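Local coordinates for Glyco_hydro_cc domain-containing protein (Blastomyces gilchristii, PDB 6UB0) that probably hydrolyses beta-1,3-glucan such as curdlan in exo fashion, as a TIM-barrel glycoside hydrolase of family GH128, and binds laminaribiose in its cleft, at residues Phe23-Asn28 with Val203-Ser208; Ile136-Val141 with Thr171-Glu176. One frame throughout, in Å; residues are numbered along the deposited sequence.

Contact 1 (Phe23-Asn28 with Val203-Ser208)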
ATOM      1  N   PHE A  23       3.863  -6.137  13.562  1.00 27.45           N
ATOM      2  CA  PHE A  23       3.741  -4.952  12.681  1.00 25.28           C
ATOM      3  C   PHE A  23       5.108  -4.300  12.567  1.00 26.07           C
ATOM      4  O   PHE A  23       5.836  -4.207  13.558  1.00 26.84           O
ATOM      5  CB  PHE A  23       2.636  -4.027  13.201  1.00 24.38           C
ATOM      6  CG  PHE A  23       1.306  -4.731  13.302  1.00 23.71           C
ATOM      7  CD1 PHE A  23       0.580  -5.080  12.177  1.00 23.75           C
ATOM      8  CD2 PHE A  23       0.763  -5.044  14.519  1.00 24.36           C
ATOM      9  CE1 PHE A  23      -0.645  -5.731  12.278  1.00 22.95           C
ATOM     10  CE2 PHE A  23      -0.479  -5.638  14.621  1.00 23.54           C
ATOM     11  CZ  PHE A  23      -1.153  -6.042  13.512  1.00 23.74           C
ATOM     12  N   SER A  24       5.492  -3.917  11.363  1.00 26.37           N
ATOM     13  CA  SER A  24       6.789  -3.251  11.154  1.00 28.48           C
ATOM     14  C   SER A  24       6.537  -1.863  10.622  1.00 25.74           C
ATOM     15  O   SER A  24       7.490  -1.075  10.686  1.00 28.03           O
ATOM     16  CB  SER A  24       7.649  -4.080  10.252  1.00 30.10           C
ATOM     17  OG  SER A  24       7.054  -4.178   8.984  1.00 29.57           O
ATOM     18  N   TRP A  25       5.330  -1.583  10.097  1.00 24.73           N
ATOM     19  CA  TRP A  25       5.109  -0.335   9.354  1.00 24.06           C
ATOM     20  C   TRP A  25       3.651   0.132   9.381  1.00 23.66           C
ATOM     21  O   TRP A  25       2.701  -0.626   9.721  1.00 22.61           O
ATOM     22  CB  TRP A  25       5.628  -0.499   7.922  1.00 23.18           C
ATOM     23  CG  TRP A  25       4.778  -1.352   7.043  1.00 23.01           C
ATOM     24  CD1 TRP A  25       4.690  -2.707   7.053  1.00 23.44           C
ATOM     25  CD2 TRP A  25       3.874  -0.897   6.020  1.00 22.07           C
ATOM     26  NE1 TRP A  25       3.797  -3.133   6.113  1.00 22.05           N
ATOM     27  CE2 TRP A  25       3.287  -2.049   5.459  1.00 21.81           C
ATOM     28  CE3 TRP A  25       3.518   0.381   5.544  1.00 22.13           C
ATOM     29  CZ2 TRP A  25       2.331  -1.956   4.448  1.00 21.63           C
ATOM     30  CZ3 TRP A  25       2.578   0.466   4.551  1.00 21.95           C
ATOM     31  CH2 TRP A  25       2.050  -0.689   3.976  1.00 20.98           C
ATOM     32  N   SER A  26       3.505   1.400   9.008  1.00 23.28           N
ATOM     33  CA  SER A  26       2.241   2.132   9.008  1.00 21.94           C
ATOM     34  C   SER A  26       2.218   3.112   7.849  1.00 22.23           C
ATOM     35  O   SER A  26       3.294   3.531   7.382  1.00 23.39           O
ATOM     36  CB  SER A  26       2.005   2.843  10.268  1.00 22.17           C
ATOM     37  OG  SER A  26       2.900   3.896  10.387  1.00 22.20           O
ATOM     38  N   TYR A  27       1.008   3.493   7.432  1.00 21.14           N
ATOM     39  CA  TYR A  27       0.811   4.637   6.517  1.00 20.96           C
ATOM     40  C   TYR A  27      -0.622   5.072   6.726  1.00 21.03           C
ATOM     41  O   TYR A  27      -1.380   4.308   7.306  1.00 21.37           O
ATOM     42  CB  TYR A  27       1.228   4.265   5.086  1.00 20.06           C
ATOM     43  CG  TYR A  27       0.160   3.677   4.206  1.00 18.97           C
ATOM     44  CD1 TYR A  27      -0.292   2.382   4.428  1.00 17.67           C
ATOM     45  CD2 TYR A  27      -0.413   4.414   3.167  1.00 18.30           C
ATOM     46  CE1 TYR A  27      -1.303   1.842   3.632  1.00 17.06           C
ATOM     47  CE2 TYR A  27      -1.356   3.855   2.325  1.00 18.20           C
ATOM     48  CZ  TYR A  27      -1.824   2.577   2.572  1.00 16.94           C
ATOM     49  OH  TYR A  27      -2.843   2.007   1.831  1.00 17.53           O
ATOM     50  N   ASN A  28      -0.914   6.251   6.245  1.00 21.21           N
ATOM     51  CA  ASN A  28      -2.197   6.922   6.447  1.00 22.30           C
ATOM     52  C   ASN A  28      -2.638   7.678   5.205  1.00 22.99           C
ATOM     53  O   ASN A  28      -3.438   8.618   5.367  1.00 24.03           O
ATOM     54  CB  ASN A  28      -2.084   7.898   7.609  1.00 24.10           C
ATOM     55  CG  ASN A  28      -1.108   9.037   7.439  1.00 24.14           C
ATOM     56  OD1 ASN A  28      -0.279   9.079   6.524  1.00 23.78           O
ATOM     57  ND2 ASN A  28      -1.239   9.985   8.336  1.00 26.87           N
ATOM     58  N   VAL A 203       5.657 -10.610  -2.433  1.00 34.87           N
ATOM     59  CA  VAL A 203       4.992  -9.586  -1.550  1.00 34.73           C
ATOM     60  C   VAL A 203       5.934  -9.186  -0.410  1.00 34.45           C
ATOM     61  O   VAL A 203       6.055  -9.979   0.553  1.00 34.72           O
ATOM     62  CB  VAL A 203       3.654 -10.107  -1.005  1.00 34.97           C
ATOM     63  CG1 VAL A 203       3.043  -9.145   0.003  1.00 35.31           C
ATOM     64  CG2 VAL A 203       2.690 -10.388  -2.139  1.00 36.70           C
ATOM     65  N   GLU A 204       6.573  -8.012  -0.526  1.00 34.26           N
ATOM     66  CA  GLU A 204       7.536  -7.436   0.459  1.00 34.50           C
ATOM     67  C   GLU A 204       6.778  -6.976   1.703  1.00 32.08           C
ATOM     68  O   GLU A 204       7.305  -7.186   2.806  1.00 34.76           O
ATOM     69  CB  GLU A 204       8.315  -6.232  -0.114  1.00 35.99           C
ATOM     70  CG  GLU A 204       9.298  -5.560   0.853  1.00 36.60           C
ATOM     71  CD  GLU A 204      10.427  -4.701   0.274  1.00 40.26           C
ATOM     72  OE1 GLU A 204      11.635  -5.093   0.387  1.00 46.04           O
ATOM     73  OE2 GLU A 204      10.145  -3.623  -0.250  1.00 39.01           O
ATOM     74  N   ARG A 205       5.645  -6.291   1.515  1.00 28.87           N
ATOM     75  CA  ARG A 205       4.831  -5.691   2.609  1.00 27.47           C
ATOM     76  C   ARG A 205       3.353  -5.660   2.237  1.00 26.60           C
ATOM     77  O   ARG A 205       3.031  -5.666   1.017  1.00 24.78           O
ATOM     78  CB  ARG A 205       5.318  -4.292   2.971  1.00 27.93           C
ATOM     79  CG  ARG A 205       6.583  -4.270   3.825  1.00 28.85           C
ATOM     80  CD  ARG A 205       6.860  -2.879   4.354  1.00 30.48           C
ATOM     81  NE  ARG A 205       7.862  -2.823   5.398  1.00 31.09           N
ATOM     82  CZ  ARG A 205       8.387  -1.711   5.910  1.00 33.10           C
ATOM     83  NH1 ARG A 205       8.002  -0.526   5.463  1.00 33.22           N
ATOM     84  NH2 ARG A 205       9.277  -1.797   6.893  1.00 32.55           N
ATOM     85  N   TYR A 206       2.466  -5.709   3.248  1.00 24.40           N
ATOM     86  CA  TYR A 206       1.001  -5.598   2.987  1.00 23.88           C
ATOM     87  C   TYR A 206       0.292  -4.935   4.172  1.00 21.90           C
ATOM     88  O   TYR A 206       0.873  -4.937   5.280  1.00 22.05           O
ATOM     89  CB  TYR A 206       0.396  -6.951   2.605  1.00 25.31           C
ATOM     90  CG  TYR A 206       0.497  -7.975   3.703  1.00 25.85           C
ATOM     91  CD1 TYR A 206      -0.370  -7.950   4.779  1.00 26.81           C
ATOM     92  CD2 TYR A 206       1.527  -8.908   3.711  1.00 27.16           C
ATOM     93  CE1 TYR A 206      -0.243  -8.847   5.821  1.00 27.00           C
ATOM     94  CE2 TYR A 206       1.650  -9.832   4.738  1.00 28.73           C
ATOM     95  CZ  TYR A 206       0.797  -9.756   5.824  1.00 28.66           C
ATOM     96  OH  TYR A 206       0.939 -10.635   6.850  1.00 26.87           O
ATOM     97  N   ALA A 207      -0.960  -4.512   3.953  1.00 22.23           N
ATOM     98  CA  ALA A 207      -1.851  -3.891   4.958  1.00 22.31           C
ATOM     99  C   ALA A 207      -3.299  -4.227   4.630  1.00 22.79           C
ATOM    100  O   ALA A 207      -3.816  -3.866   3.541  1.00 21.56           O
ATOM    101  CB  ALA A 207      -1.667  -2.411   5.007  1.00 21.62           C
ATOM    102  N   SER A 208      -3.968  -4.890   5.547  1.00 23.55           N
ATOM    103  CA  SER A 208      -5.428  -5.062   5.454  1.00 24.85           C
ATOM    104  C   SER A 208      -6.079  -3.707   5.597  1.00 23.75           C
ATOM    105  O   SER A 208      -5.503  -2.819   6.292  1.00 23.30           O
ATOM    106  CB  SER A 208      -5.970  -6.013   6.478  1.00 27.10           C
ATOM    107  OG  SER A 208      -6.903  -6.869   5.843  1.00 31.89           O
TER
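R205 lays its guanidinium flat on the indole of W25, centres 4.3 Å apart and planes only 2° from parallel, a cation-pi stack. The group sits off toward the CB end of the indole, where W25 CB comes 3.4 Å from R205 NH1. Farther back along the same side chain a CH-pi contact forms: R205 CD stands 3.5 Å from the centroid of the five-membered ring of W25, over its face. The arginine chain is extended from CG to NE, and this stretch lets methylene and guanidinium lie along one aromatic surface. Tryptophan suits the place because its broad ring can receive both; arginine, because its flat cation can stack while its N-H groups bond elsewhere. R205 NH2 forms a salt bridge with E41, which probably helps hold the guanidinium in this orientation.

No hydrogen bond joins 23-28 to 203-208. The axes of strands 23-27 and 205-208 come no closer than 8.7 Å, at 65°, too far for backbone pairing; strand 5-8 lies between them. These are staves of a TIM barrel, and the side chains that meet here fill its interior.

W25 CZ2 also approaches Y206 O obliquely at 3.4 Å, a van der Waals contact with a polar backbone atom; the indole N-H bonds instead to K4 O.

Farther toward the C-terminal ends of the strands, the contacts are apolar. W25 CZ2 passes 4.1 Å from A207 CB. That same methyl meets the edge of the Y27 ring near its plane, with Y27 CE1 4.5 Å from A207 CB. A small side chain suits a place where one methyl touches two large rings. The CB of Y206 points away from 23-28, and its ring packs on L194 and L197 of helix 183-199.

Contact 2 (Ile136-Val141 with Thr171-Glu176). With GLC (alpha-D-glucopyranose), chain B.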
ATOM      1  N   ILE A 136      11.773   2.911  -9.445  1.00 38.30           N
ATOM      2  CA  ILE A 136      10.692   2.170  -8.729  1.00 38.04           C
ATOM      3  C   ILE A 136      11.310   0.915  -8.124  1.00 37.53           C
ATOM      4  O   ILE A 136      11.749   0.041  -8.895  1.00 40.91           O
ATOM      5  CB  ILE A 136       9.503   1.808  -9.642  1.00 37.77           C
ATOM      6  CG1 ILE A 136       8.887   3.034 -10.323  1.00 38.79           C
ATOM      7  CG2 ILE A 136       8.449   1.041  -8.852  1.00 37.90           C
ATOM      8  CD1 ILE A 136       8.081   2.720 -11.568  1.00 39.52           C
ATOM      9  N   ASP A 137      11.278   0.830  -6.799  1.00 37.79           N
ATOM     10  CA  ASP A 137      11.789  -0.307  -5.990  1.00 37.58           C
ATOM     11  C   ASP A 137      10.675  -1.314  -5.795  1.00 35.28           C
ATOM     12  O   ASP A 137      11.002  -2.460  -5.580  1.00 37.82           O
ATOM     13  CB  ASP A 137      12.337   0.124  -4.623  1.00 37.64           C
ATOM     14  CG  ASP A 137      13.583   0.965  -4.771  1.00 38.46           C
ATOM     15  OD1 ASP A 137      14.607   0.373  -5.055  1.00 42.17           O
ATOM     16  OD2 ASP A 137      13.489   2.213  -4.703  1.00 35.92           O
ATOM     17  N   PHE A 138       9.398  -0.898  -5.829  1.00 33.72           N
ATOM     18  CA  PHE A 138       8.271  -1.843  -5.566  1.00 33.04           C
ATOM     19  C   PHE A 138       6.968  -1.272  -6.124  1.00 30.22           C
ATOM     20  O   PHE A 138       6.858  -0.061  -6.197  1.00 29.52           O
ATOM     21  CB  PHE A 138       8.213  -2.158  -4.066  1.00 31.99           C
ATOM     22  CG  PHE A 138       7.849  -0.989  -3.188  1.00 29.95           C
ATOM     23  CD1 PHE A 138       6.523  -0.703  -2.894  1.00 28.43           C
ATOM     24  CD2 PHE A 138       8.831  -0.191  -2.623  1.00 30.63           C
ATOM     25  CE1 PHE A 138       6.193   0.372  -2.086  1.00 29.17           C
ATOM     26  CE2 PHE A 138       8.507   0.901  -1.827  1.00 29.93           C
ATOM     27  CZ  PHE A 138       7.187   1.174  -1.543  1.00 30.60           C
ATOM     28  N   LEU A 139       6.103  -2.129  -6.653  1.00 32.14           N
ATOM     29  CA  LEU A 139       4.716  -1.774  -7.062  1.00 28.51           C
ATOM     30  C   LEU A 139       3.845  -1.751  -5.811  1.00 27.18           C
ATOM     31  O   LEU A 139       3.994  -2.613  -4.994  1.00 27.82           O
ATOM     32  CB  LEU A 139       4.123  -2.799  -8.036  1.00 29.47           C
ATOM     33  CG  LEU A 139       4.885  -3.053  -9.338  1.00 31.10           C
ATOM     34  CD1 LEU A 139       4.020  -3.841 -10.321  1.00 33.13           C
ATOM     35  CD2 LEU A 139       5.307  -1.741  -9.988  1.00 32.33           C
ATOM     36  N   ALA A 140       2.904  -0.815  -5.763  1.00 24.43           N
ATOM     37  CA  ALA A 140       1.840  -0.788  -4.749  1.00 22.44           C
ATOM     38  C   ALA A 140       0.564  -1.193  -5.492  1.00 22.21           C
ATOM     39  O   ALA A 140       0.296  -0.652  -6.587  1.00 22.10           O
ATOM     40  CB  ALA A 140       1.734   0.578  -4.118  1.00 21.48           C
ATOM     41  N   VAL A 141      -0.196  -2.132  -4.946  1.00 23.29           N
ATOM     42  CA  VAL A 141      -1.525  -2.530  -5.505  1.00 24.27           C
ATOM     43  C   VAL A 141      -2.580  -2.678  -4.396  1.00 23.40           C
ATOM     44  O   VAL A 141      -2.241  -2.857  -3.204  1.00 22.87           O
ATOM     45  CB  VAL A 141      -1.401  -3.872  -6.256  1.00 26.13           C
ATOM     46  CG1 VAL A 141      -0.353  -3.779  -7.387  1.00 26.55           C
ATOM     47  CG2 VAL A 141      -1.146  -5.003  -5.271  1.00 26.69           C
ATOM     48  N   THR A 171       9.522  -6.603  -6.490  1.00 42.33           N
ATOM     49  CA  THR A 171       8.537  -6.902  -5.417  1.00 40.42           C
ATOM     50  C   THR A 171       7.323  -5.984  -5.513  1.00 36.59           C
ATOM     51  O   THR A 171       7.410  -4.972  -6.241  1.00 34.55           O
ATOM     52  CB  THR A 171       9.199  -6.809  -4.036  1.00 40.75           C
ATOM     53  OG1 THR A 171       8.405  -7.561  -3.110  1.00 42.04           O
ATOM     54  CG2 THR A 171       9.368  -5.377  -3.580  1.00 38.65           C
ATOM     55  N   VAL A 172       6.238  -6.346  -4.824  1.00 34.62           N
ATOM     56  CA  VAL A 172       5.043  -5.473  -4.655  1.00 32.98           C
ATOM     57  C   VAL A 172       4.738  -5.281  -3.168  1.00 29.50           C
ATOM     58  O   VAL A 172       4.848  -6.251  -2.389  1.00 29.99           O
ATOM     59  CB  VAL A 172       3.778  -5.950  -5.412  1.00 34.42           C
ATOM     60  CG1 VAL A 172       4.096  -6.480  -6.816  1.00 35.75           C
ATOM     61  CG2 VAL A 172       2.943  -6.978  -4.664  1.00 34.50           C
ATOM     62  N   TRP A 173       4.179  -4.119  -2.830  1.00 26.29           N
ATOM     63  CA  TRP A 173       3.363  -4.022  -1.584  1.00 24.16           C
ATOM     64  C   TRP A 173       1.862  -4.074  -1.941  1.00 22.63           C
ATOM     65  O   TRP A 173       1.407  -3.269  -2.750  1.00 21.92           O
ATOM     66  CB  TRP A 173       3.645  -2.757  -0.789  1.00 23.64           C
ATOM     67  CG  TRP A 173       5.071  -2.575  -0.376  1.00 23.77           C
ATOM     68  CD1 TRP A 173       6.181  -3.231  -0.822  1.00 24.78           C
ATOM     69  CD2 TRP A 173       5.535  -1.535   0.486  1.00 22.45           C
ATOM     70  NE1 TRP A 173       7.301  -2.720  -0.219  1.00 25.06           N
ATOM     71  CE2 TRP A 173       6.935  -1.658   0.562  1.00 23.80           C
ATOM     72  CE3 TRP A 173       4.882  -0.544   1.236  1.00 22.61           C
ATOM     73  CZ2 TRP A 173       7.698  -0.817   1.372  1.00 23.73           C
ATOM     74  CZ3 TRP A 173       5.643   0.327   1.993  1.00 22.53           C
ATOM     75  CH2 TRP A 173       7.040   0.186   2.060  1.00 24.02           C
ATOM     76  N   VAL A 174       1.120  -4.899  -1.235  1.00 21.62           N
ATOM     77  CA  VAL A 174      -0.370  -4.879  -1.271  1.00 22.57           C
ATOM     78  C   VAL A 174      -0.823  -3.916  -0.181  1.00 20.39           C
ATOM     79  O   VAL A 174      -0.962  -4.327   1.022  1.00 20.61           O
ATOM     80  CB  VAL A 174      -1.029  -6.259  -1.092  1.00 23.47           C
ATOM     81  CG1 VAL A 174      -2.511  -6.153  -1.374  1.00 24.27           C
ATOM     82  CG2 VAL A 174      -0.413  -7.363  -1.951  1.00 24.54           C
ATOM     83  N   THR A 175      -0.902  -2.664  -0.518  1.00 19.16           N
ATOM     84  CA  THR A 175      -1.074  -1.585   0.501  1.00 18.15           C
ATOM     85  C   THR A 175      -2.530  -1.503   0.952  1.00 18.35           C
ATOM     86  O   THR A 175      -2.792  -0.794   1.895  1.00 18.01           O
ATOM     87  CB  THR A 175      -0.502  -0.244   0.033  1.00 18.41           C
ATOM     88  OG1 THR A 175      -1.015   0.114  -1.238  1.00 18.44           O
ATOM     89  CG2 THR A 175       1.007  -0.263  -0.163  1.00 18.35           C
ATOM     90  N   GLU A 176      -3.453  -2.165   0.231  1.00 19.39           N
ATOM     91  CA  GLU A 176      -4.856  -2.315   0.664  1.00 21.29           C
ATOM     92  C   GLU A 176      -5.334  -3.701   0.229  1.00 22.81           C
ATOM     93  O   GLU A 176      -5.291  -3.981  -0.955  1.00 21.89           O
ATOM     94  CB  GLU A 176      -5.823  -1.342   0.013  1.00 21.58           C
ATOM     95  CG  GLU A 176      -5.703   0.107   0.420  1.00 20.98           C
ATOM     96  CD  GLU A 176      -6.678   1.059  -0.233  1.00 21.24           C
ATOM     97  OE1 GLU A 176      -7.615   0.585  -0.907  1.00 23.14           O
ATOM     98  OE2 GLU A 176      -6.464   2.275  -0.139  1.00 20.83           O
TER
HETATM   99  C1  GLC B   1      -9.919   2.520  -1.938  1.00 34.76           C
HETATM  100  C2  GLC B   1      -9.377   3.940  -1.719  1.00 33.11           C
HETATM  101  C3  GLC B   1     -10.105   4.636  -0.568  1.00 34.24           C
HETATM  102  C4  GLC B   1     -11.638   4.524  -0.787  1.00 35.59           C
HETATM  103  C5  GLC B   1     -12.065   3.113  -1.090  1.00 36.51           C
HETATM  104  C6  GLC B   1     -13.574   2.909  -1.340  1.00 37.79           C
HETATM  105  O1  GLC B   1      -9.804   1.675  -0.783  1.00 36.12           O
HETATM  106  O2  GLC B   1      -7.961   4.054  -1.437  1.00 29.84           O
HETATM  107  O3  GLC B   1      -9.658   5.988  -0.485  1.00 32.54           O
HETATM  108  O4  GLC B   1     -12.275   4.852   0.402  1.00 40.04           O
HETATM  109  O5  GLC B   1     -11.330   2.680  -2.235  1.00 37.03           O
HETATM  110  O6  GLC B   1     -14.011   4.085  -1.955  1.00 39.32           O
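F138 and W173 stack face to face, centroids 3.6 Å apart and planes at 8°, two broad apolar rings suited to the barrel interior. CG of F138 lies between its backbone N and carbonyl carbon (chi1 66°), which turns the ring over the indole, whose NE1 bonds to E204. Beside the stack, strands 138-141 and 172-176 pair in parallel: L139 O accepts from W173 N at 2.6 Å, and V141 N donates to W173 O at 2.9 Å; T175 N to V141 O is weak.

These are the first and last strands of a beta-alpha-beta crossover through helix 150-166, which V141 and V174, branched and apolar, face.

Farther along, the chain of E176, extended beyond CG, carries the acid from the strand to the glucose. GLC O2 donates to E176 OE2 at 2.7 Å; GLC O1 also bonds to E176 OE1, at a very short distance whose exact value is doubtful. N74 bonds the same sugar. H144 and W29 bond OE1 and OE2 respectively, so several bonds set the carboxylate's orientation, consistent with a glutamate already positioned to receive the sugar's hydroxyls.

Contacts 1 and 2 have centres about 10 Å apart and share one barrel: strands 172-180 and 203-208 are neighbours in the same parallel sheet, joined where A207 N meets V174 O at 2.9 Å, a probable hydrogen bond. Across the interior, Y27 OH reaches T175 O at 2.8 Å, probably another, tying strand 23-27 to the residue just before E176. The aromatic groups also meet, W25 of contact 1 with W173 of contact 2, planes at about 55°. Along the chain, contact 2 is nested inside the loop that contact 1 closes. Contact 2 touches the bound glucose directly, whereas in contact 1 the side chain of Y27 stays about 6 Å from it.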